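Local structure of bacterial bifunctional deaminase-reductase C-terminal domain-containing protein (Corynebacterium diphtheriae, 2P4G) at residues E19-P27 and G252-V260; I41-G52 and T215-S226. The protein probably acts as an NADP-dependent reductase of the riboflavin pathway type, reducing 5-amino-6-(5-phosphoribosylamino)uracil as its RibD C-terminal relatives do. One frame throughout, in Å; residues are numbered along the deposited sequence.

Contact 1 (E19-P27 and G252-V260); sequences EQIVYGALP and GLIFSRYKV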
ATOM      1  N   GLU A  19     -13.066  19.130   3.626  1.00 77.47           N
ATOM      2  CA  GLU A  19     -14.209  19.482   2.801  1.00 80.20           C
ATOM      3  C   GLU A  19     -13.827  19.485   1.313  1.00 80.64           C
ATOM      4  O   GLU A  19     -14.625  19.115   0.454  1.00 81.80           O
ATOM      5  CB  GLU A  19     -14.770  20.847   3.223  1.00 80.40           C
ATOM      6  CG  GLU A  19     -16.147  21.120   2.686  1.00 81.11           C
ATOM      7  CD  GLU A  19     -16.700  22.455   3.148  1.00 88.68           C
ATOM      8  OE1 GLU A  19     -16.130  23.514   2.785  1.00 83.35           O
ATOM      9  OE2 GLU A  19     -17.724  22.439   3.865  1.00 95.76           O
ATOM     10  N   GLN A  20     -12.600  19.886   1.011  1.00 80.54           N
ATOM     11  CA  GLN A  20     -12.125  19.828  -0.361  1.00 81.72           C
ATOM     12  C   GLN A  20     -12.020  18.393  -0.822  1.00 79.94           C
ATOM     13  O   GLN A  20     -12.550  18.028  -1.859  1.00 82.38           O
ATOM     14  CB  GLN A  20     -10.782  20.538  -0.498  1.00 82.95           C
ATOM     15  CG  GLN A  20     -10.888  22.050  -0.275  1.00 88.70           C
ATOM     16  CD  GLN A  20      -9.539  22.731  -0.324  1.00 99.64           C
ATOM     17  OE1 GLN A  20      -8.584  22.199  -0.913  1.00112.35           O
ATOM     18  NE2 GLN A  20      -9.445  23.914   0.282  1.00100.13           N
ATOM     19  N   ILE A  21     -11.346  17.582  -0.027  1.00 77.63           N
ATOM     20  CA  ILE A  21     -11.117  16.190  -0.349  1.00 76.26           C
ATOM     21  C   ILE A  21     -12.415  15.499  -0.698  1.00 74.35           C
ATOM     22  O   ILE A  21     -12.467  14.763  -1.667  1.00 74.98           O
ATOM     23  CB  ILE A  21     -10.456  15.463   0.832  1.00 76.81           C
ATOM     24  CG1 ILE A  21      -9.056  16.030   1.067  1.00 81.46           C
ATOM     25  CG2 ILE A  21     -10.356  13.987   0.557  1.00 79.57           C
ATOM     26  CD1 ILE A  21      -8.442  15.679   2.401  1.00 81.75           C
ATOM     27  N   VAL A  22     -13.459  15.747   0.097  1.00 72.06           N
ATOM     28  CA  VAL A  22     -14.755  15.106  -0.081  1.00 69.51           C
ATOM     29  C   VAL A  22     -15.595  15.747  -1.194  1.00 70.90           C
ATOM     30  O   VAL A  22     -16.243  15.045  -1.960  1.00 69.54           O
ATOM     31  CB  VAL A  22     -15.576  15.070   1.245  1.00 69.48           C
ATOM     32  CG1 VAL A  22     -16.995  14.578   0.994  1.00 65.66           C
ATOM     33  CG2 VAL A  22     -14.899  14.182   2.287  1.00 63.39           C
ATOM     34  N   TYR A  23     -15.579  17.073  -1.302  1.00 71.68           N
ATOM     35  CA  TYR A  23     -16.542  17.751  -2.148  1.00 71.83           C
ATOM     36  C   TYR A  23     -15.968  18.418  -3.402  1.00 73.07           C
ATOM     37  O   TYR A  23     -16.724  18.733  -4.339  1.00 71.93           O
ATOM     38  CB  TYR A  23     -17.292  18.807  -1.318  1.00 71.77           C
ATOM     39  CG  TYR A  23     -18.171  18.219  -0.244  1.00 73.16           C
ATOM     40  CD1 TYR A  23     -19.421  17.697  -0.557  1.00 68.44           C
ATOM     41  CD2 TYR A  23     -17.761  18.194   1.095  1.00 72.36           C
ATOM     42  CE1 TYR A  23     -20.242  17.163   0.432  1.00 72.89           C
ATOM     43  CE2 TYR A  23     -18.574  17.664   2.086  1.00 72.00           C
ATOM     44  CZ  TYR A  23     -19.815  17.148   1.751  1.00 73.92           C
ATOM     45  OH  TYR A  23     -20.637  16.620   2.725  1.00 72.85           O
ATOM     46  N   GLY A  24     -14.657  18.647  -3.424  1.00 72.79           N
ATOM     47  CA  GLY A  24     -14.064  19.533  -4.421  1.00 73.78           C
ATOM     48  C   GLY A  24     -13.517  18.832  -5.654  1.00 73.43           C
ATOM     49  O   GLY A  24     -13.257  17.635  -5.614  1.00 71.02           O
ATOM     50  N   ALA A  25     -13.326  19.610  -6.721  1.00 72.51           N
ATOM     51  CA  ALA A  25     -12.905  19.117  -8.042  1.00 75.19           C
ATOM     52  C   ALA A  25     -13.777  17.970  -8.546  1.00 76.87           C
ATOM     53  O   ALA A  25     -13.265  16.950  -9.030  1.00 76.21           O
ATOM     54  CB  ALA A  25     -11.409  18.715  -8.041  1.00 74.09           C
ATOM     55  N   LEU A  26     -15.090  18.152  -8.433  1.00 79.34           N
ATOM     56  CA  LEU A  26     -16.064  17.199  -8.954  1.00 83.04           C
ATOM     57  C   LEU A  26     -17.057  17.867  -9.938  1.00 86.39           C
ATOM     58  O   LEU A  26     -17.243  19.089  -9.909  1.00 86.46           O
ATOM     59  CB  LEU A  26     -16.820  16.538  -7.796  1.00 82.87           C
ATOM     60  CG  LEU A  26     -15.980  15.665  -6.860  1.00 84.34           C
ATOM     61  CD1 LEU A  26     -16.696  15.419  -5.564  1.00 80.60           C
ATOM     62  CD2 LEU A  26     -15.632  14.355  -7.531  1.00 82.39           C
ATOM     63  N   PRO A  27     -17.679  17.068 -10.828  1.00 90.16           N
ATOM     64  CA  PRO A  27     -18.796  17.550 -11.655  1.00 93.32           C
ATOM     65  C   PRO A  27     -20.121  17.652 -10.890  1.00 96.63           C
ATOM     66  O   PRO A  27     -20.141  17.435  -9.675  1.00 99.12           O
ATOM     67  CB  PRO A  27     -18.907  16.486 -12.761  1.00 92.90           C
ATOM     68  CG  PRO A  27     -17.752  15.542 -12.556  1.00 93.17           C
ATOM     69  CD  PRO A  27     -17.335  15.671 -11.142  1.00 90.33           C
ATOM     70  N   GLY A 252       2.119  13.093   8.656  1.00 72.85           N
ATOM     71  CA  GLY A 252       2.686  12.391   7.516  1.00 72.67           C
ATOM     72  C   GLY A 252       1.777  11.342   6.915  1.00 72.55           C
ATOM     73  O   GLY A 252       2.232  10.500   6.134  1.00 73.13           O
ATOM     74  N   LEU A 253       0.491  11.391   7.252  1.00 70.05           N
ATOM     75  CA  LEU A 253      -0.476  10.522   6.612  1.00 69.68           C
ATOM     76  C   LEU A 253      -0.817  11.113   5.260  1.00 71.94           C
ATOM     77  O   LEU A 253      -0.950  12.331   5.134  1.00 73.18           O
ATOM     78  CB  LEU A 253      -1.751  10.375   7.448  1.00 72.65           C
ATOM     79  CG  LEU A 253      -1.729   9.410   8.660  1.00 66.71           C
ATOM     80  CD1 LEU A 253      -0.859   9.963   9.768  1.00 66.52           C
ATOM     81  CD2 LEU A 253      -3.171   9.134   9.144  1.00 66.20           C
ATOM     82  N   ILE A 254      -0.930  10.259   4.244  1.00 71.36           N
ATOM     83  CA  ILE A 254      -1.250  10.723   2.881  1.00 70.13           C
ATOM     84  C   ILE A 254      -2.730  10.470   2.721  1.00 71.30           C
ATOM     85  O   ILE A 254      -3.243   9.424   3.136  1.00 70.50           O
ATOM     86  CB  ILE A 254      -0.478   9.988   1.761  1.00 68.91           C
ATOM     87  CG1 ILE A 254       1.031  10.094   1.964  1.00 68.57           C
ATOM     88  CG2 ILE A 254      -0.837  10.543   0.358  1.00 71.29           C
ATOM     89  CD1 ILE A 254       1.819   9.160   1.008  1.00 65.97           C
ATOM     90  N   PHE A 255      -3.416  11.460   2.163  1.00 70.39           N
ATOM     91  CA  PHE A 255      -4.802  11.320   1.845  1.00 70.95           C
ATOM     92  C   PHE A 255      -4.899  11.422   0.345  1.00 69.85           C
ATOM     93  O   PHE A 255      -4.356  12.351  -0.251  1.00 70.88           O
ATOM     94  CB  PHE A 255      -5.629  12.411   2.509  1.00 69.73           C
ATOM     95  CG  PHE A 255      -5.474  12.452   3.986  1.00 71.24           C
ATOM     96  CD1 PHE A 255      -6.123  11.525   4.786  1.00 73.25           C
ATOM     97  CD2 PHE A 255      -4.671  13.392   4.583  1.00 69.98           C
ATOM     98  CE1 PHE A 255      -5.980  11.550   6.130  1.00 67.95           C
ATOM     99  CE2 PHE A 255      -4.535  13.421   5.946  1.00 75.67           C
ATOM    100  CZ  PHE A 255      -5.189  12.503   6.724  1.00 71.15           C
ATOM    101  N   SER A 256      -5.614  10.468  -0.245  1.00 68.83           N
ATOM    102  CA  SER A 256      -5.733  10.347  -1.687  1.00 70.96           C
ATOM    103  C   SER A 256      -7.190  10.057  -2.024  1.00 69.88           C
ATOM    104  O   SER A 256      -7.848   9.316  -1.321  1.00 71.68           O
ATOM    105  CB  SER A 256      -4.845   9.211  -2.203  1.00 72.13           C
ATOM    106  OG  SER A 256      -5.318   7.961  -1.737  1.00 75.07           O
ATOM    107  N   ARG A 257      -7.685  10.685  -3.081  1.00 69.82           N
ATOM    108  CA  ARG A 257      -8.972  10.386  -3.624  1.00 68.20           C
ATOM    109  C   ARG A 257      -8.750   9.932  -5.050  1.00 69.87           C
ATOM    110  O   ARG A 257      -8.130  10.670  -5.860  1.00 70.33           O
ATOM    111  CB  ARG A 257      -9.853  11.624  -3.638  1.00 67.00           C
ATOM    112  CG  ARG A 257     -11.305  11.288  -3.942  1.00 73.23           C
ATOM    113  CD  ARG A 257     -12.173  12.517  -3.951  1.00 70.45           C
ATOM    114  NE  ARG A 257     -11.939  13.295  -5.142  1.00 67.71           N
ATOM    115  CZ  ARG A 257     -12.434  14.509  -5.349  1.00 69.89           C
ATOM    116  NH1 ARG A 257     -13.187  15.095  -4.440  1.00 73.64           N
ATOM    117  NH2 ARG A 257     -12.169  15.126  -6.490  1.00 71.47           N
ATOM    118  N   TYR A 258      -9.263   8.737  -5.352  1.00 70.84           N
ATOM    119  CA  TYR A 258      -9.222   8.151  -6.693  1.00 70.49           C
ATOM    120  C   TYR A 258     -10.607   7.897  -7.248  1.00 71.12           C
ATOM    121  O   TYR A 258     -11.529   7.543  -6.512  1.00 70.94           O
ATOM    122  CB  TYR A 258      -8.567   6.785  -6.654  1.00 69.36           C
ATOM    123  CG  TYR A 258      -7.126   6.747  -6.224  1.00 72.22           C
ATOM    124  CD1 TYR A 258      -6.089   6.891  -7.163  1.00 75.75           C
ATOM    125  CD2 TYR A 258      -6.784   6.505  -4.886  1.00 69.80           C
ATOM    126  CE1 TYR A 258      -4.742   6.811  -6.781  1.00 73.59           C
ATOM    127  CE2 TYR A 258      -5.435   6.434  -4.486  1.00 72.84           C
ATOM    128  CZ  TYR A 258      -4.429   6.574  -5.442  1.00 71.50           C
ATOM    129  OH  TYR A 258      -3.123   6.501  -5.048  1.00 73.16           O
ATOM    130  N   LYS A 259     -10.713   7.994  -8.565  1.00 72.80           N
ATOM    131  CA  LYS A 259     -11.897   7.570  -9.290  1.00 73.91           C
ATOM    132  C   LYS A 259     -11.669   6.141  -9.747  1.00 73.68           C
ATOM    133  O   LYS A 259     -10.647   5.843 -10.361  1.00 75.43           O
ATOM    134  CB  LYS A 259     -12.130   8.495 -10.486  1.00 72.76           C
ATOM    135  CG  LYS A 259     -13.110   7.994 -11.561  1.00 83.39           C
ATOM    136  CD  LYS A 259     -14.538   7.840 -11.045  1.00 91.70           C
ATOM    137  CE  LYS A 259     -15.556   7.993 -12.159  1.00 96.09           C
ATOM    138  NZ  LYS A 259     -15.455   9.314 -12.863  1.00102.31           N
ATOM    139  N   VAL A 260     -12.627   5.264  -9.469  1.00 74.16           N
ATOM    140  CA  VAL A 260     -12.529   3.857  -9.870  1.00 76.77           C
ATOM    141  C   VAL A 260     -12.981   3.647 -11.309  1.00 77.00           C
ATOM    142  O   VAL A 260     -14.075   4.016 -11.669  1.00 77.59           O
ATOM    143  CB  VAL A 260     -13.348   2.953  -8.943  1.00 76.48           C
ATOM    144  CG1 VAL A 260     -13.347   1.529  -9.452  1.00 79.27           C
ATOM    145  CG2 VAL A 260     -12.804   3.031  -7.541  1.00 71.83           C
TER
HETATM  146  O   HOH W   1     -11.540  15.224  -9.597  1.00 65.80           O
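Gly24 O is gripped by both terminal nitrogens of the Arg257 guanidinium, with NH1 at 2.8 Å and NH2 at 2.9 Å from this one oxygen. The acceptor lies just past the C-terminal end of helix 18-23, at Gly24, the first residue to leave helical geometry, and the arginine stands on strand 254-260 in the mixed sheet of the RibD C-terminal (dihydrofolate reductase-like) domain, so a strand side chain donates hydrogen bonds to carbonyls at the end of the helix and just beyond it. A guanidinium suits this place because its N-H groups can reach carbonyls of the last helical turn and of the loop that follows. Both bonds to Gly24 O lie close to the guanidinium plane and in the carbonyl plane. Arg257 NH1 also donates to Ile21 O at 2.9 Å, but from above that carbonyl's plane, 45° out of it. A bend at chi3 (74°) in the otherwise extended arginine chain swings the group round to the helix end. Its charge, which the negative end of the helix dipole would probably favour, has a second partner: NE forms a salt bridge with Glu244 on the neighbouring strand. Apolar contacts complete the join. Leu26 lays CD2 over one face of the guanidinium, 3.7 Å from Arg257 NH2. Two residues earlier on the strand, Phe255 CB meets Ile21 CD1 at 4.3 Å.

Contact 2 (I41-G52 and T215-S226); sequences ITSINGSATLSG and TIAPNIICPVES. With EDO (1,2-ethanediol), chain L.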
ATOM      1  N   ILE A  41      -8.040   3.038   5.287  1.00 72.08           N
ATOM      2  CA  ILE A  41      -6.704   3.361   5.766  1.00 72.35           C
ATOM      3  C   ILE A  41      -5.801   2.135   5.596  1.00 73.62           C
ATOM      4  O   ILE A  41      -6.232   1.000   5.754  1.00 74.42           O
ATOM      5  CB  ILE A  41      -6.743   3.877   7.263  1.00 73.57           C
ATOM      6  CG1 ILE A  41      -5.374   4.422   7.695  1.00 71.48           C
ATOM      7  CG2 ILE A  41      -7.227   2.809   8.195  1.00 68.81           C
ATOM      8  CD1 ILE A  41      -5.442   5.290   8.949  1.00 71.43           C
ATOM      9  N   THR A  42      -4.538   2.365   5.271  1.00 75.33           N
ATOM     10  CA  THR A  42      -3.600   1.276   5.040  1.00 73.91           C
ATOM     11  C   THR A  42      -2.201   1.701   5.466  1.00 73.26           C
ATOM     12  O   THR A  42      -1.863   2.884   5.410  1.00 73.14           O
ATOM     13  CB  THR A  42      -3.580   0.879   3.523  1.00 75.06           C
ATOM     14  OG1 THR A  42      -2.702  -0.233   3.324  1.00 73.44           O
ATOM     15  CG2 THR A  42      -3.146   2.065   2.621  1.00 69.98           C
ATOM     16  N   SER A  43      -1.401   0.736   5.912  1.00 70.99           N
ATOM     17  CA  SER A  43       0.038   0.918   5.980  1.00 67.57           C
ATOM     18  C   SER A  43       0.555   1.087   4.558  1.00 69.21           C
ATOM     19  O   SER A  43      -0.162   0.809   3.581  1.00 71.36           O
ATOM     20  CB  SER A  43       0.674  -0.275   6.673  1.00 66.23           C
ATOM     21  OG  SER A  43       0.629  -1.439   5.880  1.00 65.50           O
ATOM     22  N   ILE A  44       1.787   1.558   4.415  1.00 69.01           N
ATOM     23  CA  ILE A  44       2.357   1.737   3.085  1.00 68.57           C
ATOM     24  C   ILE A  44       2.500   0.411   2.311  1.00 68.78           C
ATOM     25  O   ILE A  44       2.508   0.387   1.070  1.00 71.51           O
ATOM     26  CB  ILE A  44       3.709   2.486   3.104  1.00 68.27           C
ATOM     27  CG1 ILE A  44       4.796   1.687   3.838  1.00 71.28           C
ATOM     28  CG2 ILE A  44       3.514   3.901   3.681  1.00 67.30           C
ATOM     29  CD1 ILE A  44       6.196   1.850   3.258  1.00 62.29           C
ATOM     30  N   ASN A  45       2.590  -0.686   3.049  1.00 66.84           N
ATOM     31  CA  ASN A  45       2.662  -1.996   2.453  1.00 65.76           C
ATOM     32  C   ASN A  45       1.331  -2.775   2.453  1.00 64.71           C
ATOM     33  O   ASN A  45       1.325  -3.978   2.288  1.00 64.51           O
ATOM     34  CB  ASN A  45       3.830  -2.784   3.083  1.00 63.57           C
ATOM     35  CG  ASN A  45       3.583  -3.162   4.518  1.00 67.38           C
ATOM     36  OD1 ASN A  45       3.091  -2.367   5.336  1.00 61.28           O
ATOM     37  ND2 ASN A  45       3.899  -4.403   4.829  1.00 64.52           N
ATOM     38  N   GLY A  46       0.207  -2.088   2.628  1.00 68.10           N
ATOM     39  CA  GLY A  46      -1.095  -2.691   2.363  1.00 68.93           C
ATOM     40  C   GLY A  46      -1.805  -3.447   3.461  1.00 70.21           C
ATOM     41  O   GLY A  46      -2.723  -4.225   3.174  1.00 70.34           O
ATOM     42  N   SER A  47      -1.411  -3.231   4.714  1.00 71.63           N
ATOM     43  CA  SER A  47      -2.180  -3.743   5.849  1.00 72.19           C
ATOM     44  C   SER A  47      -3.225  -2.714   6.295  1.00 72.73           C
ATOM     45  O   SER A  47      -2.889  -1.561   6.494  1.00 75.71           O
ATOM     46  CB  SER A  47      -1.278  -4.109   7.008  1.00 72.68           C
ATOM     47  OG  SER A  47      -2.060  -4.661   8.054  1.00 75.97           O
ATOM     48  N   ALA A  48      -4.489  -3.140   6.421  1.00 71.08           N
ATOM     49  CA  ALA A  48      -5.571  -2.284   6.917  1.00 71.53           C
ATOM     50  C   ALA A  48      -5.534  -2.126   8.446  1.00 73.49           C
ATOM     51  O   ALA A  48      -6.194  -1.228   9.000  1.00 76.22           O
ATOM     52  CB  ALA A  48      -6.956  -2.851   6.484  1.00 69.84           C
ATOM     53  N   THR A  49      -4.818  -3.025   9.129  1.00 74.35           N
ATOM     54  CA  THR A  49      -4.798  -3.033  10.582  1.00 73.21           C
ATOM     55  C   THR A  49      -3.387  -3.042  11.113  1.00 73.55           C
ATOM     56  O   THR A  49      -2.468  -3.527  10.470  1.00 73.94           O
ATOM     57  CB  THR A  49      -5.554  -4.263  11.199  1.00 74.92           C
ATOM     58  OG1 THR A  49      -4.924  -5.486  10.801  1.00 73.23           O
ATOM     59  CG2 THR A  49      -7.051  -4.273  10.829  1.00 67.46           C
ATOM     60  N   LEU A  50      -3.258  -2.482  12.310  1.00 75.47           N
ATOM     61  CA  LEU A  50      -2.071  -2.571  13.133  1.00 76.86           C
ATOM     62  C   LEU A  50      -2.582  -3.051  14.486  1.00 76.94           C
ATOM     63  O   LEU A  50      -3.511  -2.477  15.042  1.00 77.59           O
ATOM     64  CB  LEU A  50      -1.419  -1.194  13.241  1.00 77.05           C
ATOM     65  CG  LEU A  50      -0.202  -0.989  14.134  1.00 81.40           C
ATOM     66  CD1 LEU A  50       0.876  -1.962  13.740  1.00 88.15           C
ATOM     67  CD2 LEU A  50       0.285   0.473  14.018  1.00 78.56           C
ATOM     68  N   SER A  51      -2.007  -4.132  14.991  1.00 76.95           N
ATOM     69  CA  SER A  51      -2.511  -4.760  16.184  1.00 77.83           C
ATOM     70  C   SER A  51      -4.024  -4.984  16.080  1.00 78.05           C
ATOM     71  O   SER A  51      -4.784  -4.713  17.027  1.00 76.66           O
ATOM     72  CB  SER A  51      -2.179  -3.909  17.407  1.00 77.90           C
ATOM     73  OG  SER A  51      -0.792  -3.878  17.618  1.00 82.62           O
ATOM     74  N   GLY A  52      -4.456  -5.437  14.905  1.00 76.04           N
ATOM     75  CA  GLY A  52      -5.829  -5.860  14.722  1.00 74.78           C
ATOM     76  C   GLY A  52      -6.857  -4.782  14.514  1.00 75.06           C
ATOM     77  O   GLY A  52      -8.031  -5.095  14.321  1.00 74.63           O
ATOM     78  N   THR A 215      -6.291   6.630   2.834  1.00 73.07           N
ATOM     79  CA  THR A 215      -5.279   7.228   3.673  1.00 73.17           C
ATOM     80  C   THR A 215      -4.135   6.233   3.789  1.00 73.93           C
ATOM     81  O   THR A 215      -4.362   5.076   4.119  1.00 73.08           O
ATOM     82  CB  THR A 215      -5.827   7.492   5.083  1.00 74.64           C
ATOM     83  OG1 THR A 215      -6.985   8.325   4.973  1.00 70.84           O
ATOM     84  CG2 THR A 215      -4.748   8.146   6.002  1.00 71.13           C
ATOM     85  N   ILE A 216      -2.914   6.696   3.522  1.00 75.31           N
ATOM     86  CA  ILE A 216      -1.713   5.865   3.625  1.00 73.87           C
ATOM     87  C   ILE A 216      -0.899   6.360   4.801  1.00 74.06           C
ATOM     88  O   ILE A 216      -0.399   7.501   4.809  1.00 73.92           O
ATOM     89  CB  ILE A 216      -0.878   5.913   2.362  1.00 74.20           C
ATOM     90  CG1 ILE A 216      -1.759   5.531   1.162  1.00 73.26           C
ATOM     91  CG2 ILE A 216       0.342   4.977   2.512  1.00 64.48           C
ATOM     92  CD1 ILE A 216      -1.353   6.143  -0.120  1.00 79.94           C
ATOM     93  N   ALA A 217      -0.797   5.484   5.793  1.00 72.66           N
ATOM     94  CA  ALA A 217      -0.265   5.816   7.090  1.00 70.99           C
ATOM     95  C   ALA A 217       1.223   5.566   7.061  1.00 70.66           C
ATOM     96  O   ALA A 217       1.695   4.618   6.420  1.00 67.82           O
ATOM     97  CB  ALA A 217      -0.936   4.977   8.175  1.00 71.70           C
ATOM     98  N   PRO A 218       1.990   6.443   7.737  1.00 71.71           N
ATOM     99  CA  PRO A 218       3.434   6.348   7.697  1.00 70.33           C
ATOM    100  C   PRO A 218       3.946   5.157   8.519  1.00 72.54           C
ATOM    101  O   PRO A 218       4.715   5.328   9.465  1.00 74.02           O
ATOM    102  CB  PRO A 218       3.862   7.681   8.306  1.00 69.38           C
ATOM    103  CG  PRO A 218       2.776   7.979   9.307  1.00 68.06           C
ATOM    104  CD  PRO A 218       1.534   7.557   8.599  1.00 70.13           C
ATOM    105  N   ASN A 219       3.512   3.951   8.183  1.00 74.47           N
ATOM    106  CA  ASN A 219       4.069   2.769   8.826  1.00 75.54           C
ATOM    107  C   ASN A 219       4.178   1.533   7.942  1.00 73.56           C
ATOM    108  O   ASN A 219       3.536   1.426   6.902  1.00 71.64           O
ATOM    109  CB  ASN A 219       3.389   2.471  10.173  1.00 80.69           C
ATOM    110  CG  ASN A 219       1.910   2.665  10.142  1.00 83.91           C
ATOM    111  OD1 ASN A 219       1.362   3.564  10.804  1.00 86.63           O
ATOM    112  ND2 ASN A 219       1.239   1.831   9.364  1.00 94.99           N
ATOM    113  N   ILE A 220       5.077   0.646   8.346  1.00 72.68           N
ATOM    114  CA  ILE A 220       5.327  -0.629   7.677  1.00 71.13           C
ATOM    115  C   ILE A 220       4.913  -1.712   8.638  1.00 69.08           C
ATOM    116  O   ILE A 220       5.309  -1.679   9.769  1.00 69.33           O
ATOM    117  CB  ILE A 220       6.814  -0.837   7.399  1.00 69.10           C
ATOM    118  CG1 ILE A 220       7.316   0.221   6.407  1.00 69.58           C
ATOM    119  CG2 ILE A 220       7.065  -2.269   6.956  1.00 64.45           C
ATOM    120  CD1 ILE A 220       8.761   0.078   6.010  1.00 63.53           C
ATOM    121  N   ILE A 221       4.104  -2.654   8.174  1.00 70.37           N
ATOM    122  CA  ILE A 221       3.617  -3.775   8.986  1.00 70.76           C
ATOM    123  C   ILE A 221       3.890  -5.075   8.227  1.00 71.27           C
ATOM    124  O   ILE A 221       3.312  -5.309   7.150  1.00 70.06           O
ATOM    125  CB  ILE A 221       2.111  -3.633   9.268  1.00 71.42           C
ATOM    126  CG1 ILE A 221       1.842  -2.293  10.002  1.00 72.93           C
ATOM    127  CG2 ILE A 221       1.614  -4.838  10.072  1.00 66.54           C
ATOM    128  CD1 ILE A 221       0.379  -1.847  10.054  1.00 70.58           C
ATOM    129  N   CYS A 222       4.816  -5.873   8.763  1.00 72.27           N
ATOM    130  CA  CYS A 222       5.174  -7.192   8.232  1.00 72.28           C
ATOM    131  C   CYS A 222       5.055  -8.240   9.318  1.00 74.59           C
ATOM    132  O   CYS A 222       5.663  -8.096  10.375  1.00 76.61           O
ATOM    133  CB  CYS A 222       6.603  -7.219   7.758  1.00 71.11           C
ATOM    134  SG  CYS A 222       6.872  -6.103   6.464  1.00 69.78           S
ATOM    135  N   PRO A 223       4.306  -9.320   9.056  1.00 75.13           N
ATOM    136  CA  PRO A 223       3.574  -9.574   7.833  1.00 73.12           C
ATOM    137  C   PRO A 223       2.388  -8.674   7.758  1.00 70.75           C
ATOM    138  O   PRO A 223       1.974  -8.122   8.761  1.00 70.00           O
ATOM    139  CB  PRO A 223       3.127 -11.036   7.993  1.00 73.27           C
ATOM    140  CG  PRO A 223       3.977 -11.591   9.056  1.00 77.07           C
ATOM    141  CD  PRO A 223       4.183 -10.451   9.984  1.00 76.54           C
ATOM    142  N   VAL A 224       1.839  -8.518   6.570  1.00 71.88           N
ATOM    143  CA  VAL A 224       0.600  -7.787   6.427  1.00 71.84           C
ATOM    144  C   VAL A 224      -0.448  -8.504   7.295  1.00 75.64           C
ATOM    145  O   VAL A 224      -0.759  -9.670   7.073  1.00 77.93           O
ATOM    146  CB  VAL A 224       0.174  -7.690   4.946  1.00 69.77           C
ATOM    147  CG1 VAL A 224      -1.244  -7.306   4.836  1.00 68.42           C
ATOM    148  CG2 VAL A 224       1.038  -6.701   4.219  1.00 67.87           C
ATOM    149  N   GLU A 225      -0.941  -7.823   8.323  1.00 76.74           N
ATOM    150  CA  GLU A 225      -1.931  -8.423   9.193  1.00 79.33           C
ATOM    151  C   GLU A 225      -3.216  -8.680   8.429  1.00 78.72           C
ATOM    152  O   GLU A 225      -3.809  -9.739   8.499  1.00 78.95           O
ATOM    153  CB  GLU A 225      -2.300  -7.482  10.328  1.00 80.99           C
ATOM    154  CG  GLU A 225      -1.268  -7.269  11.358  1.00 88.98           C
ATOM    155  CD  GLU A 225      -1.752  -6.328  12.436  1.00 95.12           C
ATOM    156  OE1 GLU A 225      -3.004  -6.149  12.553  1.00 78.26           O
ATOM    157  OE2 GLU A 225      -0.860  -5.773  13.140  1.00 96.56           O
ATOM    158  N   SER A 226      -3.667  -7.654   7.744  1.00 78.30           N
ATOM    159  CA  SER A 226      -4.918  -7.718   7.086  1.00 78.95           C
ATOM    160  C   SER A 226      -4.835  -7.035   5.716  1.00 76.45           C
ATOM    161  O   SER A 226      -4.955  -5.810   5.589  1.00 76.93           O
ATOM    162  CB  SER A 226      -5.969  -7.097   7.991  1.00 78.23           C
ATOM    163  OG  SER A 226      -7.244  -7.370   7.457  1.00 96.12           O
TER
HETATM  164  C1  EDO L 280      -9.224   0.075   6.711  1.00 82.21           C
HETATM  165  O1  EDO L 280      -9.973   1.276   6.454  1.00 78.12           O
HETATM  166  C2  EDO L 280     -10.095  -0.909   7.492  1.00 79.84           C
HETATM  167  O2  EDO L 280     -11.056  -1.501   6.612  1.00 70.17           O
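The carboxamide of Asn45 faces the backbone of Ile221, and its OD1 is approached from both faces of the amide plane: Ser43 OG comes from one and Ile221 N, at 3.0 Å, from the other. At the amide edge, ND2 donates nearly straight to Ile221 O at 2.6 Å, in the amide's own plane though above that of the receiving carbonyl. Asparagine suits the site because it offers acceptor and donor together and so imitates a neighbouring strand beside Ile221. It stands in a type I turn, Ser43 to Gly46, at the end of strand 35-43, which runs parallel to its neighbour 211-217 in the central sheet of this RibD C-terminal (dihydrofolate reductase-like) domain. The strands pair through Thr42, whose N and O bond to Thr215 O and Ala217 N. Beyond them Ile44 N donates to Asn219 O, while Ile44 CG2 packs on Ile216 CG2 at 3.5 Å, the two side chains crossing at about a right angle.

The carboxylate of Glu225 is the other flat group. Thr49 OG1, 2.7 Å from Glu225 OE1, and Gly52 N reach that oxygen from opposite faces, and Ser51 N meets the syn lone pair of OE2 at 2.7 Å. An extended glutamate can thus hold the Thr49 hydroxyl and the backbone N-H groups of Ser51 and Gly52 together. Between the two polar clusters, Ile221 reaches Leu50: with CG1 anti to the carbonyl carbon (chi1 -59°), it brings CD1 to 3.7 Å from Leu50 CB.

Contacts 1 and 2 have centres about 21 Å apart and share the mixed sheet, in which strands 35-43, 211-217 and 254-260 are consecutive neighbours. Along the chain, 19-27 comes first and 252-260 last, with 41-52 and 215-226 between them, so contact 1 joins regions near the two ends of the modelled chain, and contact 2 lies between them in sequence. Where they meet, Ile254 O probably accepts a hydrogen bond from Ile216 N at 2.8 Å, and Leu253 packs on Pro218. Both also touch the second subunit: strand 219-222 forms an antiparallel ladder with a strand of that chain, and Ile254 packs on its Tyr258. The sheet thus joins the fold's terminal regions to the dimer interface.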